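Local coordinates for protein adhesin (PDB 6VS7) that probably mediates attachment of the streptococcus to host surfaces by binding glycans through its Siglec-like domains, at residues T132-T137 and S161-L166; R202-F207 and T310-I315; N237-G242 and K300-D305; G294-F299 and R317-N322; G376-I381 and D393-D398. All coordinates share one frame; numbering follows the deposited sequence. Where two conformers were deposited one is given.

Contact 1 of 5, residues T132-T137 and S161-L166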
# COMPACT_ATOMS: atom_id res chain seq x y z
N THR A 132 -15.06 -16.64 10.42
CA THR A 132 -14.02 -17.41 9.73
C THR A 132 -12.82 -16.50 9.52
O THR A 132 -12.88 -15.59 8.67
CB THR A 132 -14.51 -17.96 8.39
OG1 THR A 132 -15.85 -18.46 8.53
CG2 THR A 132 -13.60 -19.10 7.95
N PRO A 133 -11.72 -16.70 10.23
CA PRO A 133 -10.58 -15.77 10.12
C PRO A 133 -9.90 -15.87 8.77
O PRO A 133 -9.75 -16.95 8.20
CB PRO A 133 -9.64 -16.22 11.24
CG PRO A 133 -10.53 -17.01 12.20
CD PRO A 133 -11.53 -17.68 11.31
N GLN A 134 -9.47 -14.71 8.27
CA GLN A 134 -8.74 -14.60 7.01
C GLN A 134 -7.24 -14.75 7.24
O GLN A 134 -6.70 -14.21 8.21
CB GLN A 134 -9.02 -13.25 6.34
CG GLN A 134 -10.45 -13.03 5.83
CD GLN A 134 -10.75 -13.85 4.58
OE1 GLN A 134 -10.07 -13.72 3.56
NE2 GLN A 134 -11.77 -14.69 4.66
N VAL A 135 -6.59 -15.50 6.36
CA VAL A 135 -5.13 -15.68 6.41
C VAL A 135 -4.44 -14.32 6.32
O VAL A 135 -4.84 -13.48 5.49
CB VAL A 135 -4.68 -16.61 5.26
CG1 VAL A 135 -3.20 -16.45 4.95
CG2 VAL A 135 -5.01 -18.06 5.61
N PRO A 136 -3.44 -14.02 7.15
CA PRO A 136 -2.72 -12.75 7.00
C PRO A 136 -1.67 -12.88 5.91
O PRO A 136 -1.35 -13.97 5.46
CB PRO A 136 -2.06 -12.56 8.37
CG PRO A 136 -1.75 -13.98 8.78
CD PRO A 136 -2.85 -14.86 8.20
N THR A 137 -1.12 -11.74 5.49
CA THR A 137 0.08 -11.82 4.68
C THR A 137 1.20 -12.39 5.53
O THR A 137 1.29 -12.10 6.73
CB THR A 137 0.47 -10.45 4.10
OG1 THR A 137 0.77 -9.53 5.16
CG2 THR A 137 -0.65 -9.88 3.23
N SER A 161 -5.12 -6.81 10.84
CA SER A 161 -5.29 -6.04 9.61
C SER A 161 -6.04 -6.82 8.55
O SER A 161 -6.79 -6.22 7.76
CB SER A 161 -3.92 -5.62 9.09
OG SER A 161 -3.92 -5.53 7.67
N ALA A 162 -5.89 -8.13 8.51
CA ALA A 162 -6.62 -8.96 7.56
C ALA A 162 -8.00 -9.38 8.05
O ALA A 162 -8.74 -10.03 7.30
CB ALA A 162 -5.80 -10.22 7.22
N ASN A 163 -8.36 -9.06 9.29
CA ASN A 163 -9.63 -9.50 9.88
C ASN A 163 -10.34 -8.35 10.59
O ASN A 163 -10.60 -8.41 11.79
CB ASN A 163 -9.39 -10.66 10.84
CG ASN A 163 -9.03 -11.94 10.12
OD1 ASN A 163 -9.88 -12.57 9.50
ND2 ASN A 163 -7.77 -12.32 10.20
N PRO A 164 -10.69 -7.28 9.87
CA PRO A 164 -11.37 -6.16 10.53
C PRO A 164 -12.74 -6.51 11.06
O PRO A 164 -13.22 -5.82 11.97
CB PRO A 164 -11.45 -5.10 9.41
CG PRO A 164 -11.52 -5.92 8.15
CD PRO A 164 -10.57 -7.07 8.41
N ASN A 165 -13.37 -7.57 10.55
CA ASN A 165 -14.74 -7.90 10.92
C ASN A 165 -14.84 -8.95 12.02
O ASN A 165 -15.94 -9.42 12.32
CB ASN A 165 -15.52 -8.35 9.69
CG ASN A 165 -15.61 -7.25 8.64
OD1 ASN A 165 -15.79 -6.08 8.98
ND2 ASN A 165 -15.44 -7.62 7.37
N LEU A 166 -13.73 -9.34 12.64
CA LEU A 166 -13.81 -10.10 13.87
C LEU A 166 -14.20 -9.17 15.01
O LEU A 166 -14.00 -7.96 14.92
CB LEU A 166 -12.48 -10.78 14.16
CG LEU A 166 -12.02 -11.76 13.08
CD1 LEU A 166 -10.71 -12.44 13.48
CD2 LEU A 166 -13.10 -12.79 12.80
O HOH W 1 -12.74 -12.22 9.04
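The side-chain amide of Asn163 bonds at both ends to the backbone of Gln134. Gln134 N donates to Asn163 OD1 almost straight, at 177°, though the modelled length of 2.5 Å is doubtful, and Asn163 ND2 donates in return to Gln134 O at 2.9 Å. Both carbonyl oxygens are met in the carbonyl plane, on a lone pair, so the amide pairs with Gln134 much as one extended peptide pairs with another. CG stands beside the backbone N of Asn163 (chi1 -72°), which points the amide toward the 132-137 segment. OD1 accepts a second hydrogen from a water 2.9 Å away that also reaches Thr132 O weakly, while ND2 makes another bond to Val159 O in helix 149-162. These partners distinguish oxygen from nitrogen and fix the rotation of a buried group.

Packing spreads from this pair. Pro133 CA sits 3.3 Å from Asn163 OD1, and Gln134 CB lies beside both that oxygen and, at 3.4 Å, Ala162 O; the rest of the Gln134 chain bends at chi2 and leads away. The methyl of Ala162 rests 3.8 Å from Val135 O and 4.0 Å from Pro136 CA. The ring of Pro136 leans on Ala158 and Val159, and that of Pro133 on Ile182 and Tyr184, which Leu166 also touches. An asparagine near the end of helix 149-162, leading into the type I turn Asn163-Leu166, thus holds the extended segment with Pro133 and Pro136 against the helix of the atypical Rib domain.

Contact 2 of 5, residues R202-F207 and T310-I315. With CA (calcium ion), chain E.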
# COMPACT_ATOMS: atom_id res chain seq x y z
N ARG A 202 14.63 -16.50 3.77
CA ARG A 202 15.74 -17.16 3.10
C ARG A 202 16.30 -16.37 1.92
O ARG A 202 17.17 -16.89 1.21
CB ARG A 202 15.31 -18.53 2.59
CG ARG A 202 15.38 -19.64 3.60
CD ARG A 202 14.81 -20.90 2.97
NE ARG A 202 13.36 -20.79 2.79
CZ ARG A 202 12.73 -20.65 1.62
NH1 ARG A 202 13.42 -20.60 0.48
NH2 ARG A 202 11.41 -20.56 1.61
N VAL A 203 15.82 -15.15 1.69
CA VAL A 203 16.20 -14.39 0.50
C VAL A 203 16.72 -13.02 0.94
O VAL A 203 16.05 -12.31 1.69
CB VAL A 203 15.02 -14.23 -0.48
CG1 VAL A 203 15.53 -13.63 -1.79
CG2 VAL A 203 14.34 -15.57 -0.73
N ALA A 204 17.89 -12.66 0.46
CA ALA A 204 18.46 -11.38 0.81
C ALA A 204 17.83 -10.29 -0.05
O ALA A 204 17.23 -10.57 -1.09
CB ALA A 204 19.98 -11.43 0.66
N PRO A 205 17.89 -9.04 0.40
CA PRO A 205 17.42 -7.93 -0.43
C PRO A 205 18.01 -7.92 -1.84
O PRO A 205 19.08 -8.48 -2.08
CB PRO A 205 17.85 -6.70 0.38
CG PRO A 205 17.79 -7.17 1.80
CD PRO A 205 18.31 -8.58 1.74
N VAL A 206 17.31 -7.31 -2.78
CA VAL A 206 17.73 -7.25 -4.18
C VAL A 206 18.08 -5.80 -4.50
O VAL A 206 17.33 -4.88 -4.14
CB VAL A 206 16.63 -7.78 -5.12
CG1 VAL A 206 17.03 -7.64 -6.58
CG2 VAL A 206 16.30 -9.24 -4.79
N PHE A 207 19.23 -5.59 -5.14
CA PHE A 207 19.62 -4.27 -5.64
C PHE A 207 19.17 -4.16 -7.10
O PHE A 207 19.78 -4.75 -8.00
CB PHE A 207 21.13 -4.07 -5.48
CG PHE A 207 21.63 -2.78 -6.07
CD1 PHE A 207 20.89 -1.61 -5.98
CD2 PHE A 207 22.87 -2.73 -6.71
CE1 PHE A 207 21.38 -0.42 -6.52
CE2 PHE A 207 23.35 -1.56 -7.24
CZ PHE A 207 22.60 -0.40 -7.15
N THR A 310 21.95 -10.23 4.72
CA THR A 310 22.58 -9.16 4.00
C THR A 310 22.86 -9.64 2.60
O THR A 310 23.42 -10.68 2.42
CB THR A 310 23.90 -8.76 4.64
OG1 THR A 310 23.69 -8.34 5.96
CG2 THR A 310 24.56 -7.70 3.88
N SER A 311 22.54 -8.84 1.60
CA SER A 311 22.79 -9.21 0.21
C SER A 311 24.25 -9.29 -0.16
O SER A 311 25.07 -8.76 0.47
CB SER A 311 22.15 -8.21 -0.71
OG SER A 311 22.63 -6.95 -0.47
N GLU A 312 24.54 -9.98 -1.24
CA GLU A 312 25.89 -10.07 -1.71
C GLU A 312 26.18 -8.73 -2.37
O GLU A 312 25.36 -8.23 -3.09
CB GLU A 312 26.04 -11.20 -2.71
CG GLU A 312 24.80 -12.08 -2.92
CD GLU A 312 24.28 -12.81 -1.67
OE1 GLU A 312 23.03 -12.77 -1.35
OE2 GLU A 312 25.14 -13.46 -1.01
N ALA A 313 27.32 -8.15 -2.08
CA ALA A 313 27.72 -6.85 -2.62
C ALA A 313 27.54 -6.73 -4.11
O ALA A 313 27.92 -7.58 -4.83
CB ALA A 313 29.13 -6.54 -2.28
N LYS A 314 26.89 -5.68 -4.55
CA LYS A 314 26.68 -5.53 -5.94
C LYS A 314 27.23 -4.17 -6.32
O LYS A 314 27.33 -3.28 -5.53
CB LYS A 314 25.23 -5.73 -6.34
CG LYS A 314 24.87 -7.08 -6.91
CD LYS A 314 24.20 -7.95 -5.90
CE LYS A 314 23.33 -8.99 -6.55
NZ LYS A 314 22.62 -9.80 -5.53
N ILE A 315 27.55 -4.06 -7.57
CA ILE A 315 28.19 -2.93 -8.11
C ILE A 315 27.38 -1.96 -8.91
O ILE A 315 26.50 -2.33 -9.63
CB ILE A 315 29.21 -3.48 -9.09
CG1 ILE A 315 30.15 -2.45 -9.60
CG2 ILE A 315 28.54 -4.01 -10.30
CD1 ILE A 315 31.53 -2.89 -9.33
CA CA E . 14.63 -11.19 2.98
O HOH W 2 20.02 -10.12 -4.04
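Beside a calcium site at one end of the second Siglec-like domain, Ala204 packs against Ser311 where the chain enters the immunoglobulin-like sandwich. The calcium ion takes Val203 O at 2.2 Å, and Asp201, Asp230, Asn231 and Asp305 contribute further ligands, so the start of the 202-207 segment is held by metal. Immediately after it, the methyl of Ala204 points into the 310-315 segment, 3.6 Å from Ser311 CA, with Glu312 OE1 at its border, 3.9 Å from the same methyl.

Ser311 CB then approaches Pro205 O to 3.4 Å. The Ser311 hydroxyl lies between the backbone N and the carbonyl carbon (chi1 59°) and turns to Ala303 N in strand 296-305, to which it is hydrogen-bonded. Pro205 O is satisfied by a water at 2.7 Å, and this water accepts a hydrogen from Lys314 NZ at 3.0 Å, joining the segments through solvent.

Farther along, the side chains of Phe207 and Lys314 run past each other head to tail. Lys314 CB touches the ring edge at Phe207 CD2, 3.8 Å away, and Ile315 O lies near the same ring plane by CE2; Phe228 stacks on this ring and Val301 also packs against it. The two segments therefore meet directly through van der Waals contacts, carbon on carbon or carbon on oxygen, while their polar ties run through the water and through neighbouring strands, with the metal fixing one end.

Contact 3 of 5, residues N237-G242 and K300-D305. With CA (calcium ion), chain E.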
# COMPACT_ATOMS: atom_id res chain seq x y z
N ASN A 237 18.93 -1.64 6.59
CA ASN A 237 20.21 -0.95 6.44
C ASN A 237 20.68 -1.09 5.00
O ASN A 237 20.52 -2.15 4.39
CB ASN A 237 21.27 -1.50 7.40
CG ASN A 237 22.67 -0.89 7.17
OD1 ASN A 237 23.46 -1.40 6.36
ND2 ASN A 237 22.98 0.20 7.87
N VAL A 238 21.24 0.00 4.46
CA VAL A 238 21.91 0.02 3.17
C VAL A 238 23.34 0.48 3.41
O VAL A 238 23.56 1.51 4.05
CB VAL A 238 21.20 0.95 2.17
CG1 VAL A 238 22.00 1.06 0.89
CG2 VAL A 238 19.81 0.43 1.86
N ASN A 239 24.31 -0.29 2.92
CA ASN A 239 25.70 -0.06 3.28
C ASN A 239 26.57 -0.00 2.04
O ASN A 239 26.56 -0.92 1.22
CB ASN A 239 26.21 -1.15 4.23
CG ASN A 239 27.59 -0.84 4.77
OD1 ASN A 239 27.84 0.26 5.26
ND2 ASN A 239 28.50 -1.79 4.65
N PHE A 240 27.35 1.08 1.93
CA PHE A 240 28.25 1.29 0.81
C PHE A 240 29.71 1.06 1.18
O PHE A 240 30.57 1.08 0.29
CB PHE A 240 28.09 2.72 0.25
CG PHE A 240 26.70 3.02 -0.25
CD1 PHE A 240 25.74 3.54 0.60
CD2 PHE A 240 26.35 2.77 -1.56
CE1 PHE A 240 24.45 3.80 0.15
CE2 PHE A 240 25.06 3.03 -2.02
CZ PHE A 240 24.11 3.54 -1.16
N ALA A 241 30.00 0.88 2.46
CA ALA A 241 31.36 0.65 2.91
C ALA A 241 31.64 -0.77 3.39
O ALA A 241 32.22 -0.95 4.41
CB ALA A 241 31.72 1.63 4.00
N GLY A 242 31.23 -1.74 2.59
CA GLY A 242 31.38 -3.15 2.86
C GLY A 242 32.78 -3.61 3.12
O GLY A 242 33.04 -4.25 4.13
N LYS A 300 30.27 -0.45 -4.33
CA LYS A 300 29.67 -1.72 -3.94
C LYS A 300 28.68 -1.44 -2.82
O LYS A 300 29.02 -0.76 -1.85
CB LYS A 300 30.71 -2.73 -3.46
CG LYS A 300 31.92 -2.90 -4.36
CD LYS A 300 31.67 -3.93 -5.45
CE LYS A 300 32.80 -4.96 -5.51
NZ LYS A 300 32.60 -5.95 -6.62
N VAL A 301 27.47 -1.98 -2.94
CA VAL A 301 26.41 -1.74 -1.96
C VAL A 301 25.83 -3.08 -1.50
O VAL A 301 25.67 -4.01 -2.30
CB VAL A 301 25.31 -0.83 -2.55
CG1 VAL A 301 24.64 -1.47 -3.77
CG2 VAL A 301 24.28 -0.45 -1.49
N ARG A 302 25.55 -3.19 -0.20
CA ARG A 302 24.83 -4.31 0.38
C ARG A 302 23.62 -3.79 1.15
O ARG A 302 23.65 -2.68 1.70
CB ARG A 302 25.70 -5.14 1.33
CG ARG A 302 27.08 -5.46 0.81
CD ARG A 302 27.70 -6.61 1.61
NE ARG A 302 27.91 -6.29 3.01
CZ ARG A 302 29.10 -6.35 3.62
NH1 ARG A 302 30.17 -6.72 2.95
NH2 ARG A 302 29.20 -6.04 4.91
N ALA A 303 22.56 -4.58 1.19
CA ALA A 303 21.37 -4.24 1.94
C ALA A 303 20.99 -5.40 2.86
O ALA A 303 21.09 -6.57 2.48
CB ALA A 303 20.19 -3.91 1.01
N THR A 304 20.50 -5.05 4.01
CA THR A 304 20.13 -5.99 5.03
C THR A 304 18.66 -5.93 5.41
O THR A 304 18.13 -4.88 5.57
CB THR A 304 20.97 -5.62 6.24
OG1 THR A 304 22.31 -5.90 5.94
CG2 THR A 304 20.61 -6.39 7.34
N ASP A 305 18.01 -7.08 5.53
CA ASP A 305 16.61 -7.06 5.93
C ASP A 305 16.50 -7.16 7.46
O ASP A 305 17.50 -7.26 8.18
CB ASP A 305 15.80 -8.14 5.20
CG ASP A 305 16.30 -9.58 5.44
OD1 ASP A 305 16.80 -9.90 6.55
OD2 ASP A 305 16.15 -10.40 4.50
CA CA E . 14.63 -11.19 2.98
O HOH W 3 23.67 -3.66 4.67
O HOH W 4 31.19 1.92 -2.16
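Strands 237-239 and 300-305 run antiparallel at 164°, their axes 4.7 Å apart, with Asn237-Thr304 and Asn239-Arg302 as hydrogen-bonded pairs and Val238-Ala303 as the non-hydrogen-bonded pair between them. Strand 235-239 is the outermost of a four-stranded sheet in the immunoglobulin-like sandwich and pairs here with the inner strand 296-305. The Asn239-Arg302 pair has two sound bonds, Asn239 N to Arg302 O at 2.8 Å and Arg302 N to Asn239 O at 2.9 Å; at the other pair Thr304 N to Asn237 O is good, but its return bond is long and weak.

On the face bearing Val238 and Ala303, Val238 CG1 meets Val301 CG2 at 3.6 Å. That methyl, trans to the backbone N of Val301, also sits over one face of the Phe240 ring, toward its rim: a CH-pi contact of 4.0 Å to the centroid. Val238 and Val301 both touch Phe228 of the opposing sheet.

On the face bearing Asn237 and Thr304, a water donates to Asn237 OD1 at 2.8 Å and also bonds to Thr304 OG1, whose protein partner is Thr310. Past the paired strand, the chain turns back so that Gly242 CA lies over one face of the Arg302 guanidinium, 3.8 Å from NH1.

Contact 4 of 5, residues G294-F299 and R317-N322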
# COMPACT_ATOMS: atom_id res chain seq x y z
N GLY A 294 40.08 6.45 -16.65
CA GLY A 294 39.91 6.36 -15.21
C GLY A 294 38.91 7.34 -14.64
O GLY A 294 38.89 7.55 -13.42
N GLY A 295 38.09 7.96 -15.49
CA GLY A 295 37.08 8.90 -15.03
C GLY A 295 35.78 8.23 -14.62
O GLY A 295 34.74 8.42 -15.25
N LYS A 296 35.86 7.41 -13.56
CA LYS A 296 34.71 6.72 -13.00
C LYS A 296 34.96 6.52 -11.51
O LYS A 296 36.11 6.42 -11.08
CB LYS A 296 34.44 5.33 -13.61
CG LYS A 296 34.51 5.21 -15.12
CD LYS A 296 35.14 3.88 -15.54
CE LYS A 296 34.88 3.54 -17.02
NZ LYS A 296 35.29 4.62 -17.98
N TYR A 297 33.88 6.43 -10.75
CA TYR A 297 33.93 5.86 -9.41
C TYR A 297 33.09 4.59 -9.43
O TYR A 297 31.96 4.60 -9.94
CB TYR A 297 33.41 6.82 -8.35
CG TYR A 297 34.30 7.99 -8.01
CD1 TYR A 297 35.68 7.86 -7.94
CD2 TYR A 297 33.75 9.24 -7.76
CE1 TYR A 297 36.50 8.95 -7.62
CE2 TYR A 297 34.53 10.32 -7.43
CZ TYR A 297 35.91 10.18 -7.37
OH TYR A 297 36.67 11.28 -7.05
N THR A 298 33.66 3.51 -8.90
CA THR A 298 33.01 2.21 -8.87
C THR A 298 32.68 1.87 -7.42
O THR A 298 33.56 1.88 -6.56
CB THR A 298 33.92 1.13 -9.48
OG1 THR A 298 34.15 1.42 -10.86
CG2 THR A 298 33.28 -0.22 -9.37
N PHE A 299 31.40 1.57 -7.14
CA PHE A 299 30.92 1.37 -5.79
C PHE A 299 30.42 -0.06 -5.60
O PHE A 299 30.18 -0.78 -6.57
CB PHE A 299 29.78 2.34 -5.45
CG PHE A 299 30.13 3.77 -5.67
CD1 PHE A 299 29.93 4.36 -6.91
CD2 PHE A 299 30.69 4.51 -4.65
CE1 PHE A 299 30.27 5.68 -7.13
CE2 PHE A 299 31.03 5.84 -4.86
CZ PHE A 299 30.82 6.42 -6.11
N ARG A 317 28.25 2.26 -10.74
CA ARG A 317 29.32 3.18 -11.10
C ARG A 317 28.75 4.57 -11.38
O ARG A 317 27.63 4.70 -11.89
CB ARG A 317 30.11 2.69 -12.33
CG ARG A 317 30.85 1.37 -12.12
CD ARG A 317 31.90 1.12 -13.19
NE ARG A 317 31.32 1.10 -14.52
CZ ARG A 317 32.02 0.94 -15.64
NH1 ARG A 317 33.33 0.78 -15.58
NH2 ARG A 317 31.41 0.93 -16.82
N ILE A 318 29.52 5.59 -11.01
CA ILE A 318 29.29 6.97 -11.45
C ILE A 318 30.33 7.29 -12.51
O ILE A 318 31.54 7.18 -12.26
CB ILE A 318 29.38 7.97 -10.29
CG1 ILE A 318 28.09 7.93 -9.45
CG2 ILE A 318 29.61 9.39 -10.83
CD1 ILE A 318 28.16 8.77 -8.18
N VAL A 319 29.87 7.67 -13.69
CA VAL A 319 30.73 7.85 -14.85
C VAL A 319 30.79 9.34 -15.18
O VAL A 319 29.75 9.98 -15.34
CB VAL A 319 30.24 7.02 -16.04
CG1 VAL A 319 31.22 7.13 -17.21
CG2 VAL A 319 30.07 5.56 -15.62
N PHE A 320 32.00 9.87 -15.27
CA PHE A 320 32.18 11.28 -15.55
C PHE A 320 32.00 11.54 -17.04
O PHE A 320 32.40 10.74 -17.89
CB PHE A 320 33.57 11.77 -15.10
CG PHE A 320 33.99 11.32 -13.71
CD1 PHE A 320 33.06 10.93 -12.75
CD2 PHE A 320 35.34 11.32 -13.36
CE1 PHE A 320 33.48 10.54 -11.47
CE2 PHE A 320 35.76 10.94 -12.10
CZ PHE A 320 34.83 10.55 -11.15
N ALA A 321 31.39 12.68 -17.35
CA ALA A 321 31.19 13.08 -18.74
C ALA A 321 31.43 14.58 -18.89
O ALA A 321 31.01 15.38 -18.04
CB ALA A 321 29.78 12.72 -19.25
N ASN A 322 32.09 14.95 -19.97
CA ASN A 322 32.26 16.35 -20.30
C ASN A 322 30.91 16.96 -20.66
O ASN A 322 30.02 16.28 -21.19
CB ASN A 322 33.23 16.50 -21.46
CG ASN A 322 34.60 15.96 -21.12
OD1 ASN A 322 35.19 16.34 -20.11
ND2 ASN A 322 35.11 15.06 -21.96
O HOH W 5 34.76 9.49 -18.17
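Tyr297 and Ile318 are joined by two backbone hydrogen bonds, Tyr297 N to Ile318 O at 2.9 Å and Ile318 N to Tyr297 O at 2.8 Å. Lys296-Val319 and Thr298-Arg317 flank them as non-hydrogen-bonded pairs. Just before strand 296-305 begins, Gly295 O accepts from Phe320 N at 3.1 Å, the donor lying 33° out of the carbonyl plane. Gly295 is the centre of an inverse gamma turn.

Aromatic contacts fill the face bearing Tyr297 and Ile318. Phe320 drives its edge into the face of Tyr297, a T-shaped pair with planes at 85°, and its CZ stands over the centre of the tyrosine ring, 3.7 Å from CE2. One face of the Phe320 ring covers the Gly295 peptide, with Gly295 CA 3.4 Å from Phe320 CD2, so the turn fits closely under the ring. Phe299 CE1 meets Ile318 CD1 at 3.9 Å. Helix 244-255 covers Tyr297 and Phe299 through Leu253.

The other face mixes Lys296 and Arg317 with Thr298 and Val319. Arg317 lies alongside Thr298, its CD 3.3 Å from Thr298 OG1, then bends at chi3 (-58°) to bring NH1 within 3.5 Å of Lys296 CE. The two like charges stay farther apart, and Arg317 NH2 forms a salt bridge with Asp213 on the adjoining strand, which probably offsets their repulsion. The ladder, apolar on its inner side and largely polar on the other, belongs to the beta hairpin of strands 296-305 and 314-321, the middle pair of the four-stranded mixed sheet in this Siglec-like domain.

Contact 5 of 5, residues G376-I381 and D393-D398. With CA (calcium ion), chain D.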
# COMPACT_ATOMS: atom_id res chain seq x y z
N GLY A 376 37.17 32.45 -38.79
CA GLY A 376 35.75 32.59 -38.56
C GLY A 376 35.05 31.36 -37.99
O GLY A 376 33.87 31.45 -37.63
N SER A 377 35.71 30.21 -37.92
CA SER A 377 35.16 29.12 -37.13
C SER A 377 35.08 29.57 -35.67
O SER A 377 35.71 30.54 -35.25
CB SER A 377 36.01 27.87 -37.26
OG SER A 377 37.22 28.02 -36.55
N VAL A 378 34.24 28.88 -34.89
CA VAL A 378 33.93 29.31 -33.54
C VAL A 378 34.17 28.15 -32.59
O VAL A 378 33.60 27.07 -32.78
CB VAL A 378 32.47 29.81 -33.42
CG1 VAL A 378 32.11 30.06 -31.96
CG2 VAL A 378 32.26 31.08 -34.27
N THR A 379 35.02 28.37 -31.58
CA THR A 379 35.23 27.40 -30.50
C THR A 379 34.25 27.69 -29.36
O THR A 379 34.23 28.79 -28.81
CB THR A 379 36.66 27.45 -29.97
OG1 THR A 379 37.58 27.24 -31.05
CG2 THR A 379 36.87 26.38 -28.89
N VAL A 380 33.45 26.69 -29.02
CA VAL A 380 32.52 26.75 -27.90
C VAL A 380 33.19 26.02 -26.74
O VAL A 380 33.46 24.82 -26.84
CB VAL A 380 31.18 26.10 -28.26
CG1 VAL A 380 30.20 26.19 -27.14
CG2 VAL A 380 30.61 26.74 -29.50
N ILE A 381 33.44 26.74 -25.64
CA ILE A 381 34.17 26.25 -24.47
C ILE A 381 33.20 26.18 -23.29
O ILE A 381 32.76 27.23 -22.79
CB ILE A 381 35.37 27.15 -24.12
CG1 ILE A 381 36.32 27.28 -25.31
CG2 ILE A 381 36.11 26.61 -22.89
CD1 ILE A 381 37.52 28.19 -25.03
N ASP A 393 33.26 22.44 -28.30
CA ASP A 393 32.56 22.22 -29.56
C ASP A 393 33.12 23.20 -30.58
O ASP A 393 33.63 24.27 -30.23
CB ASP A 393 31.03 22.43 -29.40
CG ASP A 393 30.29 21.14 -29.06
OD1 ASP A 393 30.61 20.09 -29.66
OD2 ASP A 393 29.37 21.18 -28.22
N THR A 394 33.03 22.81 -31.85
CA THR A 394 33.47 23.66 -32.95
C THR A 394 32.28 23.94 -33.86
O THR A 394 31.57 23.01 -34.25
CB THR A 394 34.62 23.02 -33.75
OG1 THR A 394 35.74 22.81 -32.88
CG2 THR A 394 35.05 23.93 -34.91
N ILE A 395 32.04 25.21 -34.15
CA ILE A 395 31.12 25.59 -35.21
C ILE A 395 31.97 25.95 -36.43
O ILE A 395 32.80 26.86 -36.36
CB ILE A 395 30.22 26.77 -34.80
CG1 ILE A 395 29.51 26.47 -33.47
CG2 ILE A 395 29.20 27.09 -35.91
CD1 ILE A 395 28.58 27.61 -32.97
N THR A 396 31.81 25.22 -37.53
CA THR A 396 32.68 25.42 -38.68
C THR A 396 32.37 26.75 -39.38
O THR A 396 31.28 27.32 -39.23
CB THR A 396 32.57 24.25 -39.67
OG1 THR A 396 31.20 24.02 -39.98
CG2 THR A 396 33.16 22.98 -39.06
N ALA A 397 33.35 27.24 -40.15
CA ALA A 397 33.24 28.57 -40.74
C ALA A 397 32.15 28.64 -41.79
O ALA A 397 31.55 29.71 -41.98
CB ALA A 397 34.59 28.99 -41.34
N ASP A 398 31.85 27.53 -42.48
CA ASP A 398 30.76 27.56 -43.44
C ASP A 398 29.41 27.76 -42.78
O ASP A 398 28.42 27.97 -43.48
CB ASP A 398 30.72 26.29 -44.28
CG ASP A 398 30.36 25.06 -43.46
OD1 ASP A 398 30.81 24.97 -42.30
OD2 ASP A 398 29.65 24.17 -43.98
CA CA D . 28.85 18.72 -28.09
O HOH W 6 37.77 24.92 -31.68
O HOH W 7 30.46 16.79 -28.78
O HOH W 8 27.21 16.57 -28.35
O HOH W 9 27.72 19.02 -30.43
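Asp393, whose CB packs 3.8 Å from Val380 CB, carries a carboxylate oxygen gripped by two partners: OD2 binds a calcium ion at 2.5 Å and is hydrogen-bonded to Tyr382 OH. OD1 joins it on the same ion at 2.7 Å, making the carboxylate bidentate. Three waters and the carbonyl oxygens of Thr324 and Tyr327 complete the site, which ties this strand to the chain at Thr324 and Tyr327. The metal probably keeps the aspartate ionised, and two metal bonds plus the tyrosine restrict its rotation.

The backbone of Asp393 is paired too. Val380 N donates to Asp393 O at 2.7 Å, tilted 25° from the carbonyl plane, and Asp393 N returns a bond to Val380 O. Two bonds between Val378 and Ile395 repeat the pattern, the shorter being Ile395 N to Val378 O at 2.8 Å, while Thr379-Thr394 forms the non-hydrogen-bonded pair between.

Val378, Val380 and Ile395 make an apolar patch, with Asp393 on the same face at its end. Ile395 has CG1 beside its backbone N (chi1 -53°), and the chain continues to CD1, 4.1 Å from Val380 CG2; the two side chains cross at a slant. The ladder ends at Ile395, and after Thr396 a 3-10 segment begins at Ala397, whose CB rests 3.8 Å from Ser377 N. Ser377 OG turns to Asp375 and Asn373 instead. Strands 378-381 and 392-395 form a hairpin; strand 369-372 pairs with the other edge of 378-381, and helix 346-360 lies over the apolar patch, Ile352 touching Val378 and Val356 touching Ile395.

Contacts 2, 3 and 4 share one Siglec-like domain, whereas contacts 1 and 5 lie in the two Rib-type domains, with centres about 72 Å apart. Strand 296-305 serves contacts 3 and 4, and strand 314-321 serves contacts 2 and 4. Contacts 2 and 3 touch, through a probable hydrogen bond of 2.8 Å from Ser311 N to Ala303 O, and reach the same calcium ion; contact 5 uses a different one. All five are partly buried; contact 4 has no fully exposed touching residue, contact 1 three. Contacts 3, 4 and 5 are backbone ladders with apolar packing on one face, which in contact 5 also carries the calcium-binding Asp393. Contact 1 relies on a side-chain amide.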